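Local coordinates for protein chintase (Rhizomucor miehei, PDB 5YUQ) that probably hydrolyses the beta-1,4 glycosidic bonds of chitin, as a family 18 glycoside hydrolase with an active-site tunnel, at residues A330-Q333 and D334-D337. Sequence-based numbering, arbitrary orientation.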
loop_
_atom_site.group_PDB
_atom_site.type_symbol
_atom_site.label_atom_id
_atom_site.label_comp_id
_atom_site.label_asym_id
_atom_site.label_seq_id
_atom_site.Cartn_x
_atom_site.Cartn_y
_atom_site.Cartn_z
ATOM N N ALA A 330 -1.701 -1.945 -19.224
ATOM C CA ALA A 330 -3.139 -1.920 -19.484
ATOM C C ALA A 330 -3.952 -1.837 -18.197
ATOM O O ALA A 330 -4.860 -1.010 -18.076
ATOM C CB ALA A 330 -3.553 -3.147 -20.283
ATOM N N SER A 331 -3.648 -2.706 -17.238
ATOM C CA SER A 331 -4.419 -2.737 -16.005
ATOM C C SER A 331 -4.207 -1.471 -15.178
ATOM O O SER A 331 -5.142 -0.991 -14.548
ATOM C CB SER A 331 -4.111 -3.992 -15.185
ATOM O OG SER A 331 -2.789 -3.955 -14.691
ATOM N N LEU A 332 -2.994 -0.916 -15.191
ATOM C CA LEU A 332 -2.765 0.344 -14.473
ATOM C C LEU A 332 -3.513 1.495 -15.141
ATOM O O LEU A 332 -4.103 2.348 -14.458
ATOM C CB LEU A 332 -1.273 0.665 -14.353
ATOM C CG LEU A 332 -0.482 -0.237 -13.398
ATOM C CD1 LEU A 332 0.936 0.293 -13.236
ATOM C CD2 LEU A 332 -1.180 -0.350 -12.036
ATOM N N GLN A 333 -3.509 1.511 -16.472
ATOM C CA GLN A 333 -4.296 2.496 -17.204
ATOM C C GLN A 333 -5.763 2.378 -16.795
ATOM O O GLN A 333 -6.438 3.384 -16.586
ATOM C CB GLN A 333 -4.155 2.301 -18.718
ATOM C CG GLN A 333 -4.959 3.323 -19.529
ATOM C CD GLN A 333 -4.424 4.733 -19.388
ATOM O OE1 GLN A 333 -3.246 4.990 -19.625
ATOM N NE2 GLN A 333 -5.295 5.665 -18.997
ATOM N N ASP A 334 -6.255 1.153 -16.650
ATOM C CA ASP A 334 -7.659 0.958 -16.309
ATOM C C ASP A 334 -7.981 1.479 -14.915
ATOM O O ASP A 334 -9.058 2.031 -14.679
ATOM C CB ASP A 334 -8.039 -0.521 -16.445
ATOM C CG ASP A 334 -8.046 -0.980 -17.876
ATOM O OD1 ASP A 334 -8.080 -0.127 -18.792
ATOM O OD2 ASP A 334 -8.008 -2.213 -18.099
ATOM N N LYS A 335 -7.033 1.316 -14.000
ATOM C CA LYS A 335 -7.155 1.881 -12.661
ATOM C C LYS A 335 -7.161 3.404 -12.705
ATOM O O LYS A 335 -7.932 4.042 -11.986
ATOM C CB LYS A 335 -6.022 1.361 -11.767
ATOM C CG LYS A 335 -6.215 -0.091 -11.331
ATOM C CD LYS A 335 -4.940 -0.677 -10.745
ATOM C CE LYS A 335 -5.199 -2.023 -10.078
ATOM N NZ LYS A 335 -5.392 -3.152 -11.055
ATOM N N VAL A 336 -6.314 3.984 -13.553
ATOM C CA VAL A 336 -6.274 5.440 -13.699
ATOM C C VAL A 336 -7.583 5.957 -14.280
ATOM O O VAL A 336 -8.127 6.952 -13.795
ATOM C CB VAL A 336 -5.089 5.888 -14.572
ATOM C CG1 VAL A 336 -5.231 7.355 -14.968
ATOM C CG2 VAL A 336 -3.779 5.655 -13.835
ATOM N N ASP A 337 -8.097 5.266 -15.299
ATOM C CA ASP A 337 -9.367 5.647 -15.913
ATOM C C ASP A 337 -10.472 5.642 -14.860
ATOM O O ASP A 337 -11.301 6.555 -14.800
ATOM C CB ASP A 337 -9.738 4.689 -17.059
ATOM C CG ASP A 337 -8.763 4.745 -18.232
ATOM O OD1 ASP A 337 -8.067 5.762 -18.419
ATOM O OD2 ASP A 337 -8.704 3.744 -18.980
HETATM O O HOH W 1 -7.012 -2.720 -13.290
#
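Gln333 NE2 reaches one helical turn ahead to Asp337 OD1, a 2.8 Å hydrogen bond that bends moderately at the hydrogen. The carboxylate oxygen lies almost in the amide plane of Gln333, whereas the amide nitrogen comes in from above the carboxylate plane, the two flat groups being turned 38° apart. With CG anti to the backbone N and a bend at chi2 (67°), the glutamine turns its amide along the helix toward Asp337; Gln333 NE2 also donates to Asp367 OD2. In the backbone of the same two residues, Asp337 N donates to Gln333 O at 2.8 Å, one of four successive i to i+4 bonds in helix 329-341, an outer helix of the family 18 TIM barrel that packs on strand 228-240. On another side of the helix, the Lys335 chain runs back beside Ser331, its CG 3.5 Å from Ser331 O. The bend at chi4 brings Lys335 NZ to donate to a water 2.8 Å away, which in turn donates to Ser331 O. The ammonium also forms a salt bridge with Asp327 OD1, itself hydrogen-bonded to Ser331 OG, and a hydrogen bond to Ala195 O. The Leu332 and Lys335 side chains cross at an angle, Leu332 CD2 coming within 4.0 Å of Lys335 CD, and both rest on Val232.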